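Local structure of octaprenyl-diphosphate synthase (Roseobacter denitrificans, 4JXN) at residues Met248-Glu261 against Leu285-Val298. The protein probably makes all-trans-octaprenyl diphosphate, the side-chain precursor of isoprenoid quinones, by adding five isopentenyl units to farnesyl diphosphate with magnesium as cofactor. Numbering follows the deposited sequence.
Sequences MPLIKAVAKADAEE and LLHKHAALTDTSVV
With CG of His289 set anti to its carbonyl carbon (chi1 -67°) and Glu261 turned likewise and then extended, imidazole and carboxylate meet edge-on where two pairs of successive helices, 248-254 with 259-270 and 278-288 with 291-309, pack at their connecting turns in this all-helical polyprenyl synthase fold. His289 NE2 donates to Glu261 OE1 at 2.6 Å, and the N-H...O angle of 169° with the acceptor close to the ring plane marks a straight bond to the syn lone pair. The other carboxylate oxygen, OE2, forms a longer salt bridge to Lys288 NZ, while Asp258 N-caps the helix of Glu261 by accepting from its backbone N. Lys256 CB lies 3.9 Å from the ring centroid of His289, a CH-pi contact, and Lys288 CD lies over the rim of the opposite face. Replacing His289 by an alanine removes the imidazole, which would probably leave Glu261 OE1 without its donor and open a gap between the two lysine chains. Just beyond, a Schellman motif ends helix 278-288: Ala290, the C-prime residue, has positive phi, Ala291 N bonds to Leu286 O and Ala290 N to His287 O, so the chain turns into helix 291-309.

The short axes of 248-254 and 291-298 approach to 8.7 Å at 126°. Here Pro249 is a knob among Leu286, Ala291, Leu292 and Thr295, its CB 3.8 Å from Leu292 CD2. Met248 brings SD alongside Thr295 CG2, and Lys252 lays CD against Asp294 CB, its NZ paired with Glu170 of helix 170-196. Thr295 OG1 turns back on its own helix, donating to Ala291 O at 2.6 Å, nearly in line with the carbonyl.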
ATOM      1  N   MET A 248     -24.224   7.978 -10.960  1.00 75.19           N
ATOM      2  CA  MET A 248     -25.550   8.233 -10.391  1.00 76.62           C
ATOM      3  C   MET A 248     -26.625   8.486 -11.455  1.00 49.10           C
ATOM      4  O   MET A 248     -27.733   7.958 -11.342  1.00 62.78           O
ATOM      5  CB  MET A 248     -25.518   9.407  -9.411  1.00 70.32           C
ATOM      6  CG  MET A 248     -26.851   9.646  -8.708  1.00 85.81           C
ATOM      7  SD  MET A 248     -26.771  10.852  -7.367  1.00 70.74           S
ATOM      8  CE  MET A 248     -26.086   9.843  -6.050  1.00 94.75           C
ATOM      9  N   PRO A 249     -26.327   9.322 -12.462  1.00 46.01           N
ATOM     10  CA  PRO A 249     -27.307   9.509 -13.549  1.00 71.88           C
ATOM     11  C   PRO A 249     -27.770   8.196 -14.191  1.00 52.76           C
ATOM     12  O   PRO A 249     -28.953   8.052 -14.540  1.00 60.26           O
ATOM     13  CB  PRO A 249     -26.535  10.336 -14.577  1.00 61.53           C
ATOM     14  CG  PRO A 249     -25.460  11.014 -13.800  1.00 62.77           C
ATOM     15  CD  PRO A 249     -25.065  10.010 -12.765  1.00 50.97           C
ATOM     16  N   LEU A 250     -26.852   7.236 -14.315  1.00 53.58           N
ATOM     17  CA  LEU A 250     -27.185   5.919 -14.871  1.00 50.48           C
ATOM     18  C   LEU A 250     -28.034   5.103 -13.921  1.00 55.34           C
ATOM     19  O   LEU A 250     -28.946   4.397 -14.345  1.00 63.50           O
ATOM     20  CB  LEU A 250     -25.922   5.150 -15.262  1.00 65.69           C
ATOM     21  CG  LEU A 250     -25.097   5.830 -16.363  1.00 67.95           C
ATOM     22  CD1 LEU A 250     -23.710   5.210 -16.459  1.00149.49           C
ATOM     23  CD2 LEU A 250     -25.807   5.757 -17.707  1.00190.74           C
ATOM     24  N   ILE A 251     -27.751   5.210 -12.629  1.00 65.45           N
ATOM     25  CA  ILE A 251     -28.524   4.473 -11.638  1.00 46.71           C
ATOM     26  C   ILE A 251     -29.964   4.946 -11.614  1.00 46.29           C
ATOM     27  O   ILE A 251     -30.916   4.148 -11.518  1.00 62.19           O
ATOM     28  CB  ILE A 251     -27.927   4.642 -10.219  1.00 90.72           C
ATOM     29  CG1 ILE A 251     -26.585   3.923 -10.120  1.00 60.60           C
ATOM     30  CG2 ILE A 251     -28.876   4.094  -9.154  1.00 56.89           C
ATOM     31  CD1 ILE A 251     -25.744   4.361  -8.944  1.00 94.40           C
ATOM     32  N   LYS A 252     -30.111   6.260 -11.635  1.00 50.08           N
ATOM     33  CA  LYS A 252     -31.418   6.870 -11.609  1.00 59.25           C
ATOM     34  C   LYS A 252     -32.202   6.564 -12.898  1.00 51.35           C
ATOM     35  O   LYS A 252     -33.430   6.444 -12.862  1.00 61.57           O
ATOM     36  CB  LYS A 252     -31.269   8.377 -11.415  1.00 52.22           C
ATOM     37  CG  LYS A 252     -30.913   8.798  -9.999  1.00 64.21           C
ATOM     38  CD  LYS A 252     -31.171  10.288  -9.810  1.00 56.34           C
ATOM     39  CE  LYS A 252     -30.776  10.785  -8.424  1.00 85.21           C
ATOM     40  NZ  LYS A 252     -31.804  10.456  -7.402  1.00 65.96           N
ATOM     41  N   ALA A 253     -31.499   6.443 -14.029  1.00 66.77           N
ATOM     42  CA  ALA A 253     -32.149   6.056 -15.300  1.00 62.59           C
ATOM     43  C   ALA A 253     -32.595   4.601 -15.266  1.00 43.46           C
ATOM     44  O   ALA A 253     -33.771   4.290 -15.508  1.00 58.04           O
ATOM     45  CB  ALA A 253     -31.223   6.291 -16.477  1.00 57.33           C
ATOM     46  N   VAL A 254     -31.660   3.718 -14.927  1.00 75.44           N
ATOM     47  CA  VAL A 254     -31.937   2.286 -14.847  1.00 64.24           C
ATOM     48  C   VAL A 254     -33.078   2.010 -13.875  1.00 58.35           C
ATOM     49  O   VAL A 254     -33.949   1.187 -14.148  1.00 84.85           O
ATOM     50  CB  VAL A 254     -30.681   1.491 -14.437  1.00 86.41           C
ATOM     51  CG1 VAL A 254     -31.033   0.034 -14.160  1.00107.48           C
ATOM     52  CG2 VAL A 254     -29.601   1.592 -15.517  1.00 61.59           C
ATOM     53  N   ALA A 255     -33.077   2.721 -12.754  1.00 82.23           N
ATOM     54  CA  ALA A 255     -34.117   2.596 -11.743  1.00 56.05           C
ATOM     55  C   ALA A 255     -35.523   2.787 -12.285  1.00 59.02           C
ATOM     56  O   ALA A 255     -36.484   2.350 -11.659  1.00120.03           O
ATOM     57  CB  ALA A 255     -33.863   3.583 -10.611  1.00 85.70           C
ATOM     58  N   LYS A 256     -35.652   3.427 -13.443  1.00 73.65           N
ATOM     59  CA  LYS A 256     -36.966   3.651 -14.056  1.00 75.95           C
ATOM     60  C   LYS A 256     -37.171   2.919 -15.383  1.00 50.24           C
ATOM     61  O   LYS A 256     -38.166   3.147 -16.091  1.00 77.59           O
ATOM     62  CB  LYS A 256     -37.171   5.146 -14.231  1.00 51.40           C
ATOM     63  CG  LYS A 256     -37.619   5.795 -12.938  1.00 93.88           C
ATOM     64  CD  LYS A 256     -37.165   7.230 -12.873  1.00 48.03           C
ATOM     65  CE  LYS A 256     -37.931   8.021 -11.831  1.00 70.48           C
ATOM     66  NZ  LYS A 256     -37.596   9.459 -11.938  1.00 71.32           N
ATOM     67  N   ALA A 257     -36.234   2.028 -15.697  1.00100.09           N
ATOM     68  CA  ALA A 257     -36.240   1.296 -16.952  1.00 46.78           C
ATOM     69  C   ALA A 257     -37.391   0.299 -17.005  1.00 67.97           C
ATOM     70  O   ALA A 257     -37.507  -0.573 -16.142  1.00118.69           O
ATOM     71  CB  ALA A 257     -34.914   0.564 -17.136  1.00 74.78           C
ATOM     72  N   ASP A 258     -38.240   0.448 -18.019  1.00 81.90           N
ATOM     73  CA  ASP A 258     -39.156  -0.616 -18.418  1.00 90.30           C
ATOM     74  C   ASP A 258     -38.365  -1.746 -19.088  1.00 75.15           C
ATOM     75  O   ASP A 258     -37.131  -1.676 -19.210  1.00 73.50           O
ATOM     76  CB  ASP A 258     -40.243  -0.078 -19.362  1.00 79.87           C
ATOM     77  CG  ASP A 258     -39.681   0.433 -20.690  1.00 77.64           C
ATOM     78  OD1 ASP A 258     -38.481   0.247 -20.956  1.00 77.66           O
ATOM     79  OD2 ASP A 258     -40.444   1.036 -21.471  1.00 64.35           O
ATOM     80  N   ALA A 259     -39.081  -2.777 -19.530  1.00 94.26           N
ATOM     81  CA  ALA A 259     -38.468  -3.939 -20.176  1.00 79.51           C
ATOM     82  C   ALA A 259     -37.621  -3.554 -21.387  1.00 60.64           C
ATOM     83  O   ALA A 259     -36.487  -4.026 -21.544  1.00 73.55           O
ATOM     84  CB  ALA A 259     -39.548  -4.922 -20.587  1.00 70.95           C
ATOM     85  N   GLU A 260     -38.182  -2.699 -22.238  1.00 83.93           N
ATOM     86  CA  GLU A 260     -37.484  -2.201 -23.426  1.00 60.20           C
ATOM     87  C   GLU A 260     -36.148  -1.557 -23.039  1.00 51.76           C
ATOM     88  O   GLU A 260     -35.097  -1.884 -23.600  1.00 68.49           O
ATOM     89  CB  GLU A 260     -38.364  -1.179 -24.172  1.00 55.90           C
ATOM     90  CG  GLU A 260     -37.885  -0.853 -25.584  1.00 98.77           C
ATOM     91  CD  GLU A 260     -38.461   0.446 -26.129  1.00 93.02           C
ATOM     92  OE1 GLU A 260     -37.679   1.265 -26.664  1.00 77.66           O
ATOM     93  OE2 GLU A 260     -39.689   0.656 -26.021  1.00 63.17           O
ATOM     94  N   GLU A 261     -36.201  -0.656 -22.060  1.00 83.45           N
ATOM     95  CA  GLU A 261     -35.026   0.102 -21.619  1.00 62.50           C
ATOM     96  C   GLU A 261     -34.045  -0.754 -20.837  1.00 59.67           C
ATOM     97  O   GLU A 261     -32.826  -0.606 -20.981  1.00 68.85           O
ATOM     98  CB  GLU A 261     -35.461   1.298 -20.779  1.00 58.29           C
ATOM     99  CG  GLU A 261     -36.247   2.316 -21.583  1.00 49.20           C
ATOM    100  CD  GLU A 261     -36.778   3.464 -20.757  1.00 84.65           C
ATOM    101  OE1 GLU A 261     -36.241   3.735 -19.660  1.00 57.12           O
ATOM    102  OE2 GLU A 261     -37.729   4.114 -21.227  1.00 70.56           O
ATOM    103  N   LEU A 285     -32.373   8.716 -22.688  1.00 48.04           N
ATOM    104  CA  LEU A 285     -32.996   8.034 -21.555  1.00 40.12           C
ATOM    105  C   LEU A 285     -32.730   8.776 -20.240  1.00 79.44           C
ATOM    106  O   LEU A 285     -33.601   8.828 -19.373  1.00 45.91           O
ATOM    107  CB  LEU A 285     -32.534   6.568 -21.458  1.00 43.15           C
ATOM    108  CG  LEU A 285     -32.908   5.670 -22.647  1.00 65.90           C
ATOM    109  CD1 LEU A 285     -32.366   4.265 -22.463  1.00 55.32           C
ATOM    110  CD2 LEU A 285     -34.411   5.649 -22.879  1.00 49.85           C
ATOM    111  N   LEU A 286     -31.549   9.376 -20.108  1.00 44.86           N
ATOM    112  CA  LEU A 286     -31.234  10.177 -18.911  1.00 65.69           C
ATOM    113  C   LEU A 286     -32.183  11.328 -18.824  1.00 64.62           C
ATOM    114  O   LEU A 286     -32.773  11.575 -17.760  1.00 53.08           O
ATOM    115  CB  LEU A 286     -29.808  10.746 -18.933  1.00 47.29           C
ATOM    116  CG  LEU A 286     -28.653   9.745 -18.888  1.00 81.31           C
ATOM    117  CD1 LEU A 286     -27.317  10.464 -18.777  1.00 70.94           C
ATOM    118  CD2 LEU A 286     -28.837   8.773 -17.738  1.00 56.60           C
ATOM    119  N   HIS A 287     -32.318  12.042 -19.943  1.00 47.37           N
ATOM    120  CA  HIS A 287     -33.200  13.218 -19.998  1.00 71.04           C
ATOM    121  C   HIS A 287     -34.657  12.811 -19.796  1.00 53.69           C
ATOM    122  O   HIS A 287     -35.375  13.423 -19.006  1.00 61.88           O
ATOM    123  CB  HIS A 287     -33.021  13.993 -21.311  1.00 77.09           C
ATOM    124  CG  HIS A 287     -31.694  14.673 -21.424  1.00 64.10           C
ATOM    125  ND1 HIS A 287     -31.251  15.591 -20.496  1.00108.01           N
ATOM    126  CD2 HIS A 287     -30.701  14.548 -22.334  1.00 96.47           C
ATOM    127  CE1 HIS A 287     -30.046  16.011 -20.837  1.00 85.97           C
ATOM    128  NE2 HIS A 287     -29.690  15.393 -21.947  1.00 69.77           N
ATOM    129  N   LYS A 288     -35.060  11.745 -20.479  1.00 52.69           N
ATOM    130  CA  LYS A 288     -36.413  11.185 -20.386  1.00 61.15           C
ATOM    131  C   LYS A 288     -36.820  10.991 -18.942  1.00 71.35           C
ATOM    132  O   LYS A 288     -37.962  11.239 -18.581  1.00 66.04           O
ATOM    133  CB  LYS A 288     -36.449   9.836 -21.107  1.00 59.41           C
ATOM    134  CG  LYS A 288     -37.805   9.166 -21.222  1.00 71.74           C
ATOM    135  CD  LYS A 288     -37.634   7.785 -21.851  1.00 69.06           C
ATOM    136  CE  LYS A 288     -38.960   7.090 -22.115  1.00 79.08           C
ATOM    137  NZ  LYS A 288     -39.777   6.885 -20.885  1.00152.79           N
ATOM    138  N   HIS A 289     -35.866  10.557 -18.125  1.00 62.37           N
ATOM    139  CA  HIS A 289     -36.130  10.206 -16.744  1.00 49.68           C
ATOM    140  C   HIS A 289     -35.623  11.235 -15.739  1.00 52.80           C
ATOM    141  O   HIS A 289     -35.500  10.911 -14.562  1.00 55.89           O
ATOM    142  CB  HIS A 289     -35.483   8.846 -16.435  1.00 44.22           C
ATOM    143  CG  HIS A 289     -36.098   7.705 -17.172  1.00 61.98           C
ATOM    144  ND1 HIS A 289     -37.451   7.446 -17.143  1.00 57.23           N
ATOM    145  CD2 HIS A 289     -35.545   6.744 -17.947  1.00 50.64           C
ATOM    146  CE1 HIS A 289     -37.706   6.378 -17.875  1.00 67.21           C
ATOM    147  NE2 HIS A 289     -36.567   5.934 -18.374  1.00 75.17           N
ATOM    148  N   ALA A 290     -35.316  12.445 -16.202  1.00 53.13           N
ATOM    149  CA  ALA A 290     -34.808  13.537 -15.354  1.00 53.89           C
ATOM    150  C   ALA A 290     -33.575  13.142 -14.530  1.00 65.10           C
ATOM    151  O   ALA A 290     -33.404  13.577 -13.392  1.00 47.76           O
ATOM    152  CB  ALA A 290     -35.921  14.053 -14.441  1.00 57.15           C
ATOM    153  N   ALA A 291     -32.715  12.312 -15.101  1.00 47.63           N
ATOM    154  CA  ALA A 291     -31.632  11.713 -14.329  1.00 63.87           C
ATOM    155  C   ALA A 291     -30.527  12.702 -14.042  1.00 43.62           C
ATOM    156  O   ALA A 291     -29.794  12.541 -13.077  1.00 60.14           O
ATOM    157  CB  ALA A 291     -31.065  10.511 -15.049  1.00 45.44           C
ATOM    158  N   LEU A 292     -30.404  13.726 -14.880  1.00 54.69           N
ATOM    159  CA  LEU A 292     -29.331  14.672 -14.721  1.00 46.33           C
ATOM    160  C   LEU A 292     -29.767  15.778 -13.783  1.00 44.72           C
ATOM    161  O   LEU A 292     -29.046  16.094 -12.859  1.00 49.27           O
ATOM    162  CB  LEU A 292     -28.838  15.212 -16.064  1.00 54.28           C
ATOM    163  CG  LEU A 292     -28.110  14.167 -16.933  1.00 70.47           C
ATOM    164  CD1 LEU A 292     -27.890  14.695 -18.341  1.00 71.44           C
ATOM    165  CD2 LEU A 292     -26.786  13.747 -16.311  1.00 80.44           C
ATOM    166  N   THR A 293     -30.952  16.326 -13.994  1.00 44.90           N
ATOM    167  CA  THR A 293     -31.494  17.373 -13.112  1.00 59.98           C
ATOM    168  C   THR A 293     -31.523  16.887 -11.668  1.00 37.13           C
ATOM    169  O   THR A 293     -31.181  17.596 -10.723  1.00 70.47           O
ATOM    170  CB  THR A 293     -32.953  17.701 -13.475  1.00 62.51           C
ATOM    171  OG1 THR A 293     -33.292  17.080 -14.718  1.00 68.57           O
ATOM    172  CG2 THR A 293     -33.171  19.199 -13.553  1.00 96.77           C
ATOM    173  N   ASP A 294     -31.971  15.653 -11.524  1.00 51.97           N
ATOM    174  CA  ASP A 294     -32.093  15.035 -10.251  1.00 40.01           C
ATOM    175  C   ASP A 294     -30.728  14.776  -9.595  1.00 62.17           C
ATOM    176  O   ASP A 294     -30.592  14.877  -8.374  1.00 58.40           O
ATOM    177  CB  ASP A 294     -32.846  13.713 -10.373  1.00 40.72           C
ATOM    178  CG  ASP A 294     -34.352  13.878 -10.548  1.00 66.20           C
ATOM    179  OD1 ASP A 294     -34.855  15.001 -10.802  1.00 57.31           O
ATOM    180  OD2 ASP A 294     -35.034  12.833 -10.429  1.00 55.06           O
ATOM    181  N   THR A 295     -29.729  14.426 -10.393  1.00 59.76           N
ATOM    182  CA  THR A 295     -28.373  14.229  -9.857  1.00 55.93           C
ATOM    183  C   THR A 295     -27.741  15.560  -9.469  1.00 54.76           C
ATOM    184  O   THR A 295     -27.040  15.659  -8.456  1.00 48.53           O
ATOM    185  CB  THR A 295     -27.473  13.502 -10.864  1.00 54.21           C
ATOM    186  OG1 THR A 295     -28.022  12.209 -11.138  1.00 51.51           O
ATOM    187  CG2 THR A 295     -26.063  13.335 -10.302  1.00 51.39           C
ATOM    188  N   SER A 296     -27.990  16.574 -10.293  1.00 40.90           N
ATOM    189  CA  SER A 296     -27.624  17.943  -9.989  1.00 53.71           C
ATOM    190  C   SER A 296     -28.146  18.353  -8.613  1.00 51.67           C
ATOM    191  O   SER A 296     -27.467  19.051  -7.874  1.00 53.36           O
ATOM    192  CB  SER A 296     -28.203  18.895 -11.045  1.00 51.49           C
ATOM    193  OG  SER A 296     -27.797  18.534 -12.349  1.00 98.57           O
ATOM    194  N   VAL A 297     -29.354  17.914  -8.285  1.00 56.95           N
ATOM    195  CA  VAL A 297     -30.002  18.275  -7.027  1.00 42.93           C
ATOM    196  C   VAL A 297     -29.293  17.621  -5.850  1.00 65.62           C
ATOM    197  O   VAL A 297     -29.117  18.248  -4.804  1.00 49.85           O
ATOM    198  CB  VAL A 297     -31.510  17.906  -7.057  1.00 62.97           C
ATOM    199  CG1 VAL A 297     -32.125  17.893  -5.665  1.00 65.95           C
ATOM    200  CG2 VAL A 297     -32.268  18.877  -7.960  1.00 67.35           C
ATOM    201  N   VAL A 298     -28.876  16.370  -6.017  1.00 53.11           N
ATOM    202  CA  VAL A 298     -28.139  15.679  -4.950  1.00 52.50           C
ATOM    203  C   VAL A 298     -26.789  16.346  -4.727  1.00 66.61           C
ATOM    204  O   VAL A 298     -26.397  16.600  -3.575  1.00 49.16           O
ATOM    205  CB  VAL A 298     -27.992  14.177  -5.225  1.00 54.25           C
ATOM    206  CG1 VAL A 298     -27.099  13.510  -4.190  1.00 67.44           C
ATOM    207  CG2 VAL A 298     -29.359  13.535  -5.208  1.00 50.51           C
TER
HETATM  208  O   HOH W   1     -34.576  10.700 -12.131  1.00 50.28           O